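Local coordinates for protein HIAXHD3 (Humicola insolens, PDB 3ZXK) that probably removes arabinofuranose side chains from xylan as a family 43 glycoside hydrolase, an exo-acting enzyme used as a starting point for engineering endo-xylanase activity, at residues A[456-461]-A[487-492]; A[508-513]-A[527-532]. All coordinates share one frame; numbering follows the deposited sequence.

Contact 1: A[456-461]-A[487-492]; sequences DIWLRI and RTYTRL
Over one face of the Tyr-489 ring lies Arg-460 CD, 4.0 Å from the ring centroid and 11° off its normal: a CH-pi contact almost above the centre. The guanidinium turns steeply, its plane 69° from that of the ring, and brings its own edge to the tyrosine, with Arg-460 NH1 3.6 Å from Tyr-489 CD2. As a cation-pi pair this is long and at most weakly attractive. Arg-460 NH2 forms a salt bridge with Asp-462. Asp-456 O lies in plane at the edge of the Trp-458 indole, and Trp-458 CE3 comes within 3.4 Å of Tyr-489 OH. Trp-458 CB meets Tyr-489 CE1 at 4.0 Å. A nearly straight hydrogen bond of 2.8 Å runs from Trp-458 NE1, in the indole plane, to Asp-456 OD2, which is reached from above the carboxylate plane. CG anti to the backbone N (chi1 174°) carries the Arg-460 chain across the ring face. The example illustrates bridging across an intervening strand: Tyr-489, just ahead of strand 490-497, reaches over strand 476-482 to strand 457-464 and also touches Ile-384 of strand 380-388, on the surface of a concanavalin A-like sheet.

Contact 2: A[508-513]-A[527-532]; sequences YRFGVF and KGFKMN
Three oxygens grip Lys-530 NZ: Asn-532 OD1 at 2.8 Å, Met-531 O at 2.9 Å, and Thr-319 O from elsewhere in the chain. The amine stands well above the Met-531 carbonyl plane, 51° out of it, and is tilted less from that of the Asn-532 amide. This polar clasp belongs to the outer side of the strand, whereas the side chain of Met-531 itself turns the other way to meet Phe-510. Met-531 SD lies at the rim of that ring, 5.2 Å from the Phe-510 centroid and practically in the ring plane, a Met-aromatic contact of the edge type whose closest approach is 3.9 Å to Phe-510 CE2. The next carbon of the same rim, Phe-510 CD2, meets Phe-529 CZ at 3.8 Å, with CD2 near the plane of the Phe-529 ring. The two phenylalanine side chains cross at about a right angle. Phe-529 and Met-531 both carry CG anti to the backbone N (chi1 171° and -177°), which sends them as neighbouring prongs toward Phe-510. Trp-333 meets Phe-529 edge-to-face, and Phe-385 adds another ring. No hydrogen bond spans the two segments, so cohesion here rests on dispersion and on sulfur beside aromatic C-H groups, as expected where the two sheets of a beta-sandwich pack through buried apolar side chains.

Followed from the N terminus, strand 457-464 comes first, the chain turns back through strand 476-482, and contact 1 closes this excursion at 487-492. Strand 490-497 then leads to strand 509-516, where contact 2 opens, to close at 527-532. The two are in series, neither nested nor crossed. Contact 1 stays within the sheet holding strands 457-464 and 523-533, whereas contact 2 joins that sheet, through strand 523-533, to the facing sheet that holds strand 509-516. Their centres are about 13 Å apart, and strand 380-388 runs between strands 457-464 and 523-533. Asp-456 OD1, which also pairs with Arg-386, is bridged by Lys-527 NZ at 2.8 Å, coupling the contacts directly.

Contact 1: A[456-461]-A[487-492]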
loop_
_atom_site.group_PDB
_atom_site.type_symbol
_atom_site.label_atom_id
_atom_site.label_comp_id
_atom_site.label_asym_id
_atom_site.label_seq_id
_atom_site.Cartn_x
_atom_site.Cartn_y
_atom_site.Cartn_z
ATOM N N ASP A 456 -2.091 -31.480 -1.930
ATOM C CA ASP A 456 -0.906 -30.698 -1.601
ATOM C C ASP A 456 -0.210 -30.221 -2.857
ATOM O O ASP A 456 0.733 -30.843 -3.339
ATOM C CB ASP A 456 0.059 -31.499 -0.724
ATOM C CG ASP A 456 1.062 -30.617 0.002
ATOM O OD1 ASP A 456 0.634 -29.620 0.619
ATOM O OD2 ASP A 456 2.268 -30.952 -0.010
ATOM N N ILE A 457 -0.696 -29.114 -3.396
ATOM C CA ILE A 457 -0.101 -28.517 -4.583
ATOM C C ILE A 457 0.549 -27.187 -4.243
ATOM O O ILE A 457 -0.033 -26.366 -3.532
ATOM C CB ILE A 457 -1.134 -28.355 -5.725
ATOM C CG1 ILE A 457 -0.479 -27.749 -6.968
ATOM C CG2 ILE A 457 -2.311 -27.484 -5.288
ATOM C CD1 ILE A 457 -1.223 -28.076 -8.244
ATOM N N TRP A 458 1.762 -26.986 -4.742
ATOM C CA TRP A 458 2.522 -25.795 -4.445
ATOM C C TRP A 458 2.674 -25.023 -5.710
ATOM O O TRP A 458 3.064 -25.575 -6.756
ATOM C CB TRP A 458 3.896 -26.150 -3.912
ATOM C CG TRP A 458 3.878 -26.987 -2.653
ATOM C CD1 TRP A 458 3.284 -28.243 -2.449
ATOM C CD2 TRP A 458 4.584 -26.691 -1.393
ATOM N NE1 TRP A 458 3.531 -28.691 -1.166
ATOM C CE2 TRP A 458 4.302 -27.807 -0.486
ATOM C CE3 TRP A 458 5.364 -25.629 -0.935
ATOM C CZ2 TRP A 458 4.807 -27.850 0.812
ATOM C CZ3 TRP A 458 5.858 -25.680 0.373
ATOM C CH2 TRP A 458 5.582 -26.767 1.226
ATOM N N LEU A 459 2.346 -23.749 -5.627
ATOM C CA LEU A 459 2.350 -22.862 -6.770
ATOM C C LEU A 459 3.305 -21.705 -6.507
ATOM O O LEU A 459 3.145 -20.969 -5.515
ATOM C CB LEU A 459 0.934 -22.344 -7.050
ATOM C CG LEU A 459 -0.088 -23.424 -7.433
ATOM C CD1 LEU A 459 -1.480 -22.802 -7.580
ATOM C CD2 LEU A 459 0.344 -24.184 -8.707
ATOM N N ARG A 460 4.229 -21.503 -7.432
ATOM C CA ARG A 460 5.325 -20.570 -7.248
ATOM C C ARG A 460 5.420 -19.514 -8.332
ATOM O O ARG A 460 5.384 -19.832 -9.515
ATOM C CB ARG A 460 6.639 -21.372 -7.171
ATOM C CG ARG A 460 7.941 -20.564 -7.131
ATOM C CD ARG A 460 9.151 -21.444 -6.839
ATOM N NE ARG A 460 10.295 -20.934 -7.588
ATOM C CZ ARG A 460 11.354 -21.660 -7.930
ATOM N NH1 ARG A 460 11.455 -22.919 -7.526
ATOM N NH2 ARG A 460 12.329 -21.108 -8.641
ATOM N N ILE A 461 5.573 -18.264 -7.906
ATOM C CA ILE A 461 5.702 -17.121 -8.820
ATOM C C ILE A 461 7.058 -16.463 -8.558
ATOM O O ILE A 461 7.306 -15.955 -7.449
ATOM C CB ILE A 461 4.585 -16.071 -8.597
ATOM C CG1 ILE A 461 3.170 -16.643 -8.809
ATOM C CG2 ILE A 461 4.772 -14.861 -9.508
ATOM C CD1 ILE A 461 2.062 -15.685 -8.418
ATOM N N ARG A 487 9.462 -30.213 -3.053
ATOM C CA ARG A 487 10.816 -30.732 -3.194
ATOM C C ARG A 487 11.385 -30.451 -4.594
ATOM O O ARG A 487 12.576 -30.177 -4.750
ATOM C CB ARG A 487 10.858 -32.236 -2.865
ATOM C CG ARG A 487 12.267 -32.783 -2.663
ATOM C CD ARG A 487 13.106 -31.891 -1.749
ATOM N NE ARG A 487 14.551 -32.013 -1.987
ATOM C CZ ARG A 487 15.250 -31.279 -2.852
ATOM N NH1 ARG A 487 14.655 -30.354 -3.592
ATOM N NH2 ARG A 487 16.561 -31.470 -2.983
ATOM N N THR A 488 10.519 -30.518 -5.599
ATOM C CA THR A 488 10.896 -30.257 -6.978
ATOM C C THR A 488 9.854 -29.313 -7.547
ATOM O O THR A 488 8.662 -29.510 -7.322
ATOM C CB THR A 488 10.877 -31.559 -7.804
ATOM O OG1 THR A 488 11.871 -32.450 -7.293
ATOM C CG2 THR A 488 11.155 -31.302 -9.294
ATOM N N TYR A 489 10.315 -28.291 -8.261
ATOM C CA TYR A 489 9.449 -27.387 -8.998
ATOM C C TYR A 489 9.678 -27.554 -10.490
ATOM O O TYR A 489 10.810 -27.719 -10.946
ATOM C CB TYR A 489 9.679 -25.923 -8.590
ATOM C CG TYR A 489 9.035 -25.604 -7.273
ATOM C CD1 TYR A 489 7.701 -25.176 -7.209
ATOM C CD2 TYR A 489 9.752 -25.758 -6.087
ATOM C CE1 TYR A 489 7.106 -24.899 -5.982
ATOM C CE2 TYR A 489 9.175 -25.484 -4.860
ATOM C CZ TYR A 489 7.851 -25.068 -4.814
ATOM O OH TYR A 489 7.263 -24.808 -3.599
ATOM N N THR A 490 8.578 -27.495 -11.231
ATOM C CA THR A 490 8.585 -27.570 -12.677
ATOM C C THR A 490 8.079 -26.258 -13.232
ATOM O O THR A 490 7.016 -25.787 -12.849
ATOM C CB THR A 490 7.705 -28.730 -13.139
ATOM O OG1 THR A 490 8.210 -29.936 -12.556
ATOM C CG2 THR A 490 7.686 -28.850 -14.654
ATOM N N ARG A 491 8.879 -25.666 -14.111
ATOM C CA ARG A 491 8.513 -24.462 -14.851
ATOM C C ARG A 491 7.335 -24.726 -15.802
ATOM O O ARG A 491 7.299 -25.749 -16.487
ATOM C CB ARG A 491 9.754 -23.986 -15.611
ATOM C CG ARG A 491 9.523 -22.905 -16.638
ATOM C CD ARG A 491 9.297 -21.524 -16.037
ATOM N NE ARG A 491 8.983 -20.621 -17.139
ATOM C CZ ARG A 491 9.890 -20.048 -17.932
ATOM N NH1 ARG A 491 11.199 -20.232 -17.712
ATOM N NH2 ARG A 491 9.482 -19.282 -18.936
ATOM N N LEU A 492 6.386 -23.788 -15.863
ATOM C CA LEU A 492 5.249 -23.921 -16.775
ATOM C C LEU A 492 4.942 -22.598 -17.458
ATOM O O LEU A 492 4.732 -21.586 -16.807
ATOM C CB LEU A 492 4.000 -24.432 -16.052
ATOM C CG LEU A 492 2.761 -24.752 -16.912
ATOM C CD1 LEU A 492 3.046 -25.923 -17.869
ATOM C CD2 LEU A 492 1.586 -25.084 -15.996
#

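Contact 2: A[508-513]-A[527-532]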
loop_
_atom_site.group_PDB
_atom_site.type_symbol
_atom_site.label_atom_id
_atom_site.label_comp_id
_atom_site.label_asym_id
_atom_site.label_seq_id
_atom_site.Cartn_x
_atom_site.Cartn_y
_atom_site.Cartn_z
ATOM N N TYR A 508 2.712 -4.375 -8.880
ATOM C CA TYR A 508 2.378 -5.776 -9.005
ATOM C C TYR A 508 2.295 -6.444 -7.654
ATOM O O TYR A 508 3.151 -6.190 -6.768
ATOM C CB TYR A 508 3.426 -6.504 -9.837
ATOM C CG TYR A 508 3.095 -6.488 -11.311
ATOM C CD1 TYR A 508 2.218 -7.427 -11.859
ATOM C CD2 TYR A 508 3.622 -5.515 -12.156
ATOM C CE1 TYR A 508 1.923 -7.431 -13.216
ATOM C CE2 TYR A 508 3.313 -5.492 -13.534
ATOM C CZ TYR A 508 2.440 -6.454 -14.056
ATOM O OH TYR A 508 2.124 -6.485 -15.386
ATOM N N ARG A 509 1.320 -7.338 -7.510
ATOM C CA ARG A 509 1.171 -8.105 -6.253
ATOM C C ARG A 509 1.173 -9.610 -6.493
ATOM O O ARG A 509 0.947 -10.072 -7.621
ATOM C CB ARG A 509 -0.135 -7.708 -5.526
ATOM C CG ARG A 509 -0.068 -6.292 -5.010
ATOM C CD ARG A 509 -1.277 -5.997 -4.178
ATOM N NE ARG A 509 -1.091 -4.719 -3.497
ATOM C CZ ARG A 509 -1.741 -4.360 -2.393
ATOM N NH1 ARG A 509 -2.626 -5.196 -1.843
ATOM N NH2 ARG A 509 -1.511 -3.191 -1.843
ATOM N N PHE A 510 1.433 -10.355 -5.415
ATOM C CA PHE A 510 1.184 -11.798 -5.364
ATOM C C PHE A 510 -0.249 -12.005 -4.856
ATOM O O PHE A 510 -0.696 -11.309 -3.935
ATOM C CB PHE A 510 2.101 -12.522 -4.357
ATOM C CG PHE A 510 3.562 -12.557 -4.727
ATOM C CD1 PHE A 510 4.000 -12.945 -5.999
ATOM C CD2 PHE A 510 4.503 -12.298 -3.751
ATOM C CE1 PHE A 510 5.363 -13.015 -6.284
ATOM C CE2 PHE A 510 5.870 -12.367 -4.024
ATOM C CZ PHE A 510 6.291 -12.721 -5.295
ATOM N N GLY A 511 -0.979 -12.935 -5.449
ATOM C CA GLY A 511 -2.310 -13.218 -4.963
ATOM C C GLY A 511 -2.755 -14.640 -5.140
ATOM O O GLY A 511 -2.165 -15.404 -5.898
ATOM N N VAL A 512 -3.813 -14.990 -4.410
ATOM C CA VAL A 512 -4.462 -16.289 -4.554
ATOM C C VAL A 512 -5.946 -16.033 -4.825
ATOM O O VAL A 512 -6.550 -15.138 -4.215
ATOM C CB VAL A 512 -4.225 -17.209 -3.330
ATOM C CG1 VAL A 512 -4.599 -16.554 -2.004
ATOM C CG2 VAL A 512 -4.906 -18.560 -3.545
ATOM N N PHE A 513 -6.502 -16.768 -5.779
ATOM C CA PHE A 513 -7.896 -16.578 -6.210
ATOM C C PHE A 513 -8.617 -17.909 -6.305
ATOM O O PHE A 513 -7.994 -18.972 -6.400
ATOM C CB PHE A 513 -7.943 -15.868 -7.564
ATOM C CG PHE A 513 -7.379 -16.688 -8.720
ATOM C CD1 PHE A 513 -6.009 -16.658 -9.006
ATOM C CD2 PHE A 513 -8.205 -17.514 -9.489
ATOM C CE1 PHE A 513 -5.491 -17.407 -10.054
ATOM C CE2 PHE A 513 -7.692 -18.239 -10.548
ATOM C CZ PHE A 513 -6.330 -18.210 -10.808
ATOM N N LYS A 527 -3.105 -23.492 2.484
ATOM C CA LYS A 527 -2.416 -23.950 3.676
ATOM C C LYS A 527 -1.323 -23.004 4.097
ATOM O O LYS A 527 -1.058 -22.859 5.283
ATOM C CB LYS A 527 -1.809 -25.331 3.482
ATOM C CG LYS A 527 -2.815 -26.410 3.104
ATOM C CD LYS A 527 -2.080 -27.735 3.145
ATOM C CE LYS A 527 -2.645 -28.714 2.151
ATOM N NZ LYS A 527 -1.710 -29.869 2.068
ATOM N N GLY A 528 -0.686 -22.325 3.156
ATOM C CA GLY A 528 0.447 -21.510 3.528
ATOM C C GLY A 528 0.909 -20.622 2.403
ATOM O O GLY A 528 0.600 -20.840 1.236
ATOM N N PHE A 529 1.700 -19.625 2.777
ATOM C CA PHE A 529 2.352 -18.744 1.810
ATOM C C PHE A 529 3.746 -18.455 2.361
ATOM O O PHE A 529 3.918 -18.202 3.564
ATOM C CB PHE A 529 1.632 -17.397 1.653
ATOM C CG PHE A 529 2.423 -16.401 0.810
ATOM C CD1 PHE A 529 2.391 -16.444 -0.599
ATOM C CD2 PHE A 529 3.279 -15.494 1.418
ATOM C CE1 PHE A 529 3.137 -15.522 -1.368
ATOM C CE2 PHE A 529 4.042 -14.596 0.646
ATOM C CZ PHE A 529 3.988 -14.625 -0.738
ATOM N N LYS A 530 4.729 -18.408 1.473
ATOM C CA LYS A 530 6.081 -17.985 1.839
ATOM C C LYS A 530 6.651 -17.111 0.729
ATOM O O LYS A 530 6.540 -17.479 -0.444
ATOM C CB LYS A 530 6.989 -19.232 2.049
ATOM C CG LYS A 530 8.440 -18.904 2.330
ATOM C CD LYS A 530 8.628 -18.476 3.778
ATOM C CE LYS A 530 10.108 -18.379 4.189
ATOM N NZ LYS A 530 10.815 -17.316 3.393
ATOM N N MET A 531 7.250 -15.975 1.092
ATOM C CA MET A 531 8.010 -15.169 0.149
ATOM C C MET A 531 9.492 -15.314 0.451
ATOM O O MET A 531 9.920 -15.178 1.605
ATOM C CB MET A 531 7.619 -13.698 0.245
ATOM C CG MET A 531 8.336 -12.800 -0.764
ATOM S SD MET A 531 7.683 -11.117 -0.851
ATOM C CE MET A 531 8.075 -10.516 0.788
ATOM N N ASN A 532 10.260 -15.605 -0.593
ATOM C CA ASN A 532 11.715 -15.742 -0.494
ATOM C C ASN A 532 12.325 -14.659 -1.358
ATOM O O ASN A 532 11.894 -14.451 -2.492
ATOM C CB ASN A 532 12.131 -17.082 -1.092
ATOM C CG ASN A 532 11.570 -18.252 -0.327
ATOM O OD1 ASN A 532 11.613 -18.264 0.905
ATOM N ND2 ASN A 532 11.053 -19.261 -1.052
#